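Local coordinates for hypothetical protein Atu1826 (Agrobacterium tumefaciens, PDB 2I3D) that is of unknown function but has the fold of an alpha/beta hydrolase and is probably a serine hydrolase, at residues N65-Q70 / A127-G132; Q70-F75 / T82-F87. One frame throughout, in Å; residues are numbered along the deposited sequence. Where two conformers were deposited one is given.

Contact 1 (N65-Q70 / A127-G132)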
loop_
_atom_site.group_PDB
_atom_site.type_symbol
_atom_site.label_atom_id
_atom_site.label_comp_id
_atom_site.label_asym_id
_atom_site.label_seq_id
_atom_site.Cartn_x
_atom_site.Cartn_y
_atom_site.Cartn_z
ATOM N N ASN B 65 3.556 -1.485 3.232
ATOM C CA ASN B 65 2.298 -1.749 2.538
ATOM C C ASN B 65 1.193 -2.049 3.586
ATOM O O ASN B 65 1.443 -2.704 4.599
ATOM C CB ASN B 65 2.550 -2.894 1.516
ATOM C CG ASN B 65 1.279 -3.554 0.988
ATOM O OD1 ASN B 65 0.709 -4.420 1.631
ATOM N ND2 ASN B 65 0.901 -3.214 -0.248
ATOM N N GLN B 66 -0.029 -1.533 3.374
ATOM C CA GLN B 66 -1.067 -1.643 4.431
ATOM C C GLN B 66 -1.372 -3.098 4.802
ATOM O O GLN B 66 -1.545 -3.409 5.954
ATOM C CB GLN B 66 -2.367 -0.920 4.048
ATOM C CG GLN B 66 -2.169 0.578 3.675
ATOM C CD GLN B 66 -1.354 1.403 4.734
ATOM O OE1 GLN B 66 -1.234 1.020 5.914
ATOM N NE2 GLN B 66 -0.828 2.537 4.303
ATOM N N ILE B 67 -1.467 -3.950 3.795
ATOM C CA ILE B 67 -1.768 -5.385 4.064
ATOM C C ILE B 67 -0.623 -6.025 4.870
ATOM O O ILE B 67 -0.857 -6.749 5.837
ATOM C CB ILE B 67 -2.042 -6.146 2.748
ATOM C CG1 ILE B 67 -3.375 -5.665 2.134
ATOM C CG2 ILE B 67 -2.046 -7.664 2.973
ATOM C CD1 ILE B 67 -3.598 -6.205 0.733
ATOM N N VAL B 68 0.622 -5.713 4.489
ATOM C CA VAL B 68 1.785 -6.193 5.244
ATOM C C VAL B 68 1.750 -5.706 6.714
ATOM O O VAL B 68 1.919 -6.495 7.677
ATOM C CB VAL B 68 3.099 -5.806 4.544
ATOM C CG1 VAL B 68 4.269 -6.242 5.439
ATOM C CG2 VAL B 68 3.185 -6.456 3.100
ATOM N N TYR B 69 1.515 -4.400 6.893
ATOM C CA TYR B 69 1.367 -3.809 8.237
ATOM C C TYR B 69 0.241 -4.471 9.039
ATOM O O TYR B 69 0.447 -4.868 10.178
ATOM C CB TYR B 69 1.147 -2.283 8.154
ATOM C CG TYR B 69 0.949 -1.756 9.541
ATOM C CD1 TYR B 69 2.047 -1.597 10.396
ATOM C CD2 TYR B 69 -0.323 -1.535 10.052
ATOM C CE1 TYR B 69 1.872 -1.183 11.679
ATOM C CE2 TYR B 69 -0.501 -1.110 11.372
ATOM C CZ TYR B 69 0.610 -0.940 12.164
ATOM O OH TYR B 69 0.492 -0.536 13.467
ATOM N N GLN B 70 -0.946 -4.589 8.424
ATOM C CA GLN B 70 -2.066 -5.238 9.119
ATOM C C GLN B 70 -1.779 -6.695 9.494
ATOM O O GLN B 70 -2.178 -7.133 10.571
ATOM C CB GLN B 70 -3.317 -5.156 8.269
ATOM C CG GLN B 70 -3.825 -3.700 8.157
ATOM C CD GLN B 70 -4.377 -3.194 9.441
ATOM O OE1 GLN B 70 -5.073 -3.939 10.189
ATOM N NE2 GLN B 70 -4.035 -1.951 9.776
ATOM N N ALA B 127 3.755 -15.196 7.118
ATOM C CA ALA B 127 2.617 -14.647 6.377
ATOM C C ALA B 127 3.211 -13.829 5.252
ATOM O O ALA B 127 4.078 -12.974 5.516
ATOM C CB ALA B 127 1.761 -13.779 7.281
ATOM N N GLY B 128 2.796 -14.082 4.014
ATOM C CA GLY B 128 3.365 -13.381 2.859
ATOM C C GLY B 128 2.282 -12.893 1.907
ATOM O O GLY B 128 1.260 -13.546 1.767
ATOM N N TYR B 129 2.518 -11.766 1.241
ATOM C CA TYR B 129 1.541 -11.205 0.303
ATOM C C TYR B 129 2.166 -11.121 -1.082
ATOM O O TYR B 129 3.248 -10.545 -1.258
ATOM C CB TYR B 129 1.121 -9.824 0.870
ATOM C CG TYR B 129 0.284 -8.994 -0.060
ATOM C CD1 TYR B 129 -0.600 -9.585 -0.968
ATOM C CD2 TYR B 129 0.378 -7.596 -0.021
ATOM C CE1 TYR B 129 -1.372 -8.763 -1.881
ATOM C CE2 TYR B 129 -0.357 -6.796 -0.904
ATOM C CZ TYR B 129 -1.208 -7.375 -1.813
ATOM O OH TYR B 129 -1.917 -6.507 -2.608
ATOM N N SER B 130 1.507 -11.740 -2.064
ATOM C CA SER B 130 1.931 -11.728 -3.431
ATOM C C SER B 130 3.300 -12.434 -3.581
ATOM O O SER B 130 3.433 -13.592 -3.160
ATOM C CB SER B 130 1.907 -10.294 -3.986
ATOM O OG SER B 130 1.931 -10.275 -5.410
ATOM N N PHE B 131 4.312 -11.754 -4.150
ATOM C CA PHE B 131 5.665 -12.348 -4.204
ATOM C C PHE B 131 6.104 -12.842 -2.796
ATOM O O PHE B 131 6.739 -13.893 -2.656
ATOM C CB PHE B 131 6.621 -11.299 -4.758
ATOM C CG PHE B 131 8.098 -11.667 -4.683
ATOM C CD1 PHE B 131 8.720 -12.288 -5.750
ATOM C CD2 PHE B 131 8.869 -11.232 -3.615
ATOM C CE1 PHE B 131 10.092 -12.540 -5.698
ATOM C CE2 PHE B 131 10.242 -11.474 -3.552
ATOM C CZ PHE B 131 10.839 -12.135 -4.581
ATOM N N GLY B 132 5.764 -12.076 -1.749
ATOM C CA GLY B 132 6.054 -12.476 -0.383
ATOM C C GLY B 132 5.467 -13.841 -0.001
ATOM O O GLY B 132 6.065 -14.534 0.814
HETATM O O HOH W 1 -1.367 -3.835 -1.947
#

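Contact 2 (Q70-F75 / T82-F87)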
loop_
_atom_site.group_PDB
_atom_site.type_symbol
_atom_site.label_atom_id
_atom_site.label_comp_id
_atom_site.label_asym_id
_atom_site.label_seq_id
_atom_site.Cartn_x
_atom_site.Cartn_y
_atom_site.Cartn_z
ATOM N N GLN B 70 -0.946 -4.589 8.424
ATOM C CA GLN B 70 -2.066 -5.238 9.119
ATOM C C GLN B 70 -1.779 -6.695 9.494
ATOM O O GLN B 70 -2.178 -7.133 10.571
ATOM C CB GLN B 70 -3.317 -5.156 8.269
ATOM C CG GLN B 70 -3.825 -3.700 8.157
ATOM C CD GLN B 70 -4.377 -3.194 9.441
ATOM O OE1 GLN B 70 -5.073 -3.939 10.189
ATOM N NE2 GLN B 70 -4.035 -1.951 9.776
ATOM N N LEU B 71 -1.084 -7.445 8.638
ATOM C CA LEU B 71 -0.718 -8.799 9.020
ATOM C C LEU B 71 0.214 -8.756 10.231
ATOM O O LEU B 71 0.043 -9.513 11.185
ATOM C CB LEU B 71 -0.030 -9.539 7.861
ATOM C CG LEU B 71 -0.964 -9.957 6.699
ATOM C CD1 LEU B 71 -0.189 -10.257 5.417
ATOM C CD2 LEU B 71 -1.846 -11.199 7.133
ATOM N N PHE B 72 1.241 -7.895 10.152
ATOM C CA PHE B 72 2.123 -7.693 11.294
ATOM C C PHE B 72 1.309 -7.408 12.575
ATOM O O PHE B 72 1.510 -8.055 13.626
ATOM C CB PHE B 72 3.066 -6.546 10.971
ATOM C CG PHE B 72 4.026 -6.210 12.071
ATOM C CD1 PHE B 72 5.349 -6.664 12.015
ATOM C CD2 PHE B 72 3.630 -5.379 13.135
ATOM C CE1 PHE B 72 6.277 -6.307 13.019
ATOM C CE2 PHE B 72 4.534 -5.010 14.139
ATOM C CZ PHE B 72 5.870 -5.481 14.090
ATOM N N TYR B 73 0.392 -6.440 12.494
ATOM C CA TYR B 73 -0.387 -6.052 13.664
ATOM C C TYR B 73 -1.269 -7.202 14.202
ATOM O O TYR B 73 -1.387 -7.367 15.416
ATOM C CB TYR B 73 -1.248 -4.848 13.301
ATOM C CG TYR B 73 -1.938 -4.201 14.467
ATOM C CD1 TYR B 73 -1.216 -3.514 15.449
ATOM C CD2 TYR B 73 -3.315 -4.266 14.579
ATOM C CE1 TYR B 73 -1.875 -2.908 16.533
ATOM C CE2 TYR B 73 -3.979 -3.675 15.654
ATOM C CZ TYR B 73 -3.252 -3.014 16.615
ATOM O OH TYR B 73 -3.973 -2.435 17.638
ATOM N N LEU B 74 -1.848 -8.020 13.308
ATOM C CA LEU B 74 -2.601 -9.210 13.716
ATOM C C LEU B 74 -1.780 -10.146 14.606
ATOM O O LEU B 74 -2.228 -10.563 15.708
ATOM C CB LEU B 74 -3.068 -9.968 12.469
ATOM C CG LEU B 74 -3.760 -11.302 12.779
ATOM C CD1 LEU B 74 -4.915 -11.108 13.805
ATOM C CD2 LEU B 74 -4.306 -11.862 11.424
ATOM N N PHE B 75 -0.604 -10.521 14.130
ATOM C CA PHE B 75 0.222 -11.428 14.924
ATOM C C PHE B 75 0.680 -10.782 16.231
ATOM O O PHE B 75 0.690 -11.441 17.275
ATOM C CB PHE B 75 1.389 -11.948 14.095
ATOM C CG PHE B 75 0.974 -12.985 13.084
ATOM C CD1 PHE B 75 0.861 -14.348 13.454
ATOM C CD2 PHE B 75 0.631 -12.611 11.761
ATOM C CE1 PHE B 75 0.458 -15.330 12.496
ATOM C CE2 PHE B 75 0.222 -13.587 10.782
ATOM C CZ PHE B 75 0.113 -14.944 11.154
ATOM N N THR B 82 7.130 -10.593 16.541
ATOM C CA THR B 82 6.761 -10.339 15.137
ATOM C C THR B 82 7.792 -9.485 14.447
ATOM O O THR B 82 8.244 -8.486 15.012
ATOM C CB THR B 82 5.304 -9.688 14.994
ATOM O OG1 THR B 82 4.391 -10.392 15.837
ATOM C CG2 THR B 82 4.795 -9.745 13.563
ATOM N N LEU B 83 8.157 -9.862 13.220
ATOM C CA LEU B 83 9.104 -9.079 12.414
ATOM C C LEU B 83 8.559 -8.925 11.005
ATOM O O LEU B 83 8.176 -9.925 10.413
ATOM C CB LEU B 83 10.463 -9.796 12.348
ATOM C CG LEU B 83 11.524 -9.145 11.460
ATOM C CD1 LEU B 83 12.046 -7.831 12.092
ATOM C CD2 LEU B 83 12.637 -10.116 11.216
ATOM N N ARG B 84 8.476 -7.698 10.485
ATOM C CA ARG B 84 8.388 -7.474 9.050
ATOM C C ARG B 84 9.678 -6.781 8.634
ATOM O O ARG B 84 10.322 -6.095 9.431
ATOM C CB ARG B 84 7.169 -6.635 8.642
ATOM C CG ARG B 84 7.094 -5.229 9.329
ATOM C CD ARG B 84 5.739 -4.562 8.998
ATOM N NE ARG B 84 5.782 -3.105 9.147
ATOM C CZ ARG B 84 5.658 -2.457 10.309
ATOM N NH1 ARG B 84 5.494 -3.115 11.456
ATOM N NH2 ARG B 84 5.701 -1.134 10.315
ATOM N N PHE B 85 10.076 -6.963 7.390
ATOM C CA PHE B 85 11.309 -6.301 6.926
ATOM C C PHE B 85 11.295 -6.081 5.416
ATOM O O PHE B 85 10.528 -6.705 4.693
ATOM C CB PHE B 85 12.534 -7.158 7.314
ATOM C CG PHE B 85 12.687 -8.420 6.495
ATOM C CD1 PHE B 85 13.514 -8.429 5.364
ATOM C CD2 PHE B 85 11.972 -9.587 6.830
ATOM C CE1 PHE B 85 13.630 -9.574 4.569
ATOM C CE2 PHE B 85 12.085 -10.742 6.016
ATOM C CZ PHE B 85 12.918 -10.723 4.904
ATOM N N ASN B 86 12.177 -5.188 4.953
ATOM C CA ASN B 86 12.309 -4.891 3.545
ATOM C C ASN B 86 13.296 -5.841 2.919
ATOM O O ASN B 86 14.411 -6.004 3.435
ATOM C CB ASN B 86 12.763 -3.450 3.349
ATOM C CG ASN B 86 11.610 -2.473 3.394
ATOM O OD1 ASN B 86 10.444 -2.838 3.123
ATOM N ND2 ASN B 86 11.919 -1.204 3.697
ATOM N N PHE B 87 12.897 -6.462 1.815
ATOM C CA PHE B 87 13.851 -7.300 1.047
ATOM C C PHE B 87 15.031 -6.455 0.568
ATOM O O PHE B 87 14.920 -5.217 0.465
ATOM C CB PHE B 87 13.198 -7.971 -0.163
ATOM C CG PHE B 87 12.302 -9.133 0.199
ATOM C CD1 PHE B 87 12.780 -10.230 0.948
ATOM C CD2 PHE B 87 10.971 -9.146 -0.257
ATOM C CE1 PHE B 87 11.904 -11.306 1.273
ATOM C CE2 PHE B 87 10.096 -10.219 0.028
ATOM C CZ PHE B 87 10.555 -11.297 0.812
#

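Contact 1 (N65-Q70 / A127-G132)
With CG anti to the backbone N in both N65 (chi1 164°) and Y129 (chi1 171°), the amide of one and the phenol ring of the other are brought together between helix 66-77 and the end of strand 124-129. I67 covers one face of the Y129 ring: CG2 lies near the CB end, and CD1 reaches further along, 4.1 Å from the ring centroid in an off-centre CH-pi contact. At the ring's edge OD1 of N65 lies 3.6 Å from CD2 of Y129, with V68 CG2 also at this rim. In the conformer given, the same OD1 caps the helix, accepting from V68 N at 3.1 Å on a lone pair in the carbonyl plane. A water then joins the two polar ends, accepting from N65 ND2 (2.9 Å) and donating to Y129 OH (2.8 Å), while Y129 OH also hydrogen-bonds to H212 O. S130, next along the chain, sits in a GxSxG turn consistent with a nucleophile elbow, and its OG hydrogen-bonds to H212 NE2. In this conformer N65 gives its oxygen to the helix end and its amide nitrogen to the water, and the Y129 hydroxyl ties this network to the backbone of the probable catalytic histidine.

Contact 2 (Q70-F75 / T82-F87)
F72 lies with one ring face under the guanidinium of R84 and the other against T82, so that the aromatic group is clasped by two residues of the same strand. The contact closes the second half of a beta-alpha-beta unit, strand 49-53, helix 66-77 and strand 81-85, within the alpha/beta hydrolase sheet. The axes of the segments 70-75 and 82-85 run nearly antiparallel, at 168°, and approach to 8.4 Å. On the R84 side the interaction is a cation-pi contact: CZ of R84 stands 4.4 Å from the centroid of the F72 ring and only 8° off its normal. The guanidinium stands nearly upright on the ring, the two planes 80° apart, with NH1 over the ring centre. R84 starts with CG between the backbone N and the carbonyl carbon, and then extends from CG to NE, which lays CG and CD along the CD1 side of F72. R84 NE also makes a weak hydrogen bond to M63 O. Beneath the opposite face, CG2 of T82 makes a CH-pi contact, 3.9 Å from the F72 centroid, and the backbone of L83 passes the ring edge. F75, one turn further on, presents its CB to T82 before its ring turns away to meet F80 edge-to-face and to pack over strand 49-53. That leaves CB of F75 3.8 Å from OG1 of T82, the hydroxyl that also bonds weakly to F80 O.

Both contacts are buried and draw on helix 66-77, contact 1 through its first turn and contact 2 through its middle, and each joins the helix to a different strand of one sheet. Contact 1 lies at the strand ends, where the probable active-site turn begins, and mixes a CH-pi contact with a capped helix end and a bridging water. Contact 2 is mostly ring packing, its one charged group set over an aromatic face. Their ranges overlap at Q70, which takes part in neither, and they touch directly: Y69 CD1 is 3.7 Å from R84 NH2, and A127 CB is 3.8 Å from F75 CE2. Residues of both segment pairs also reach the second subunit.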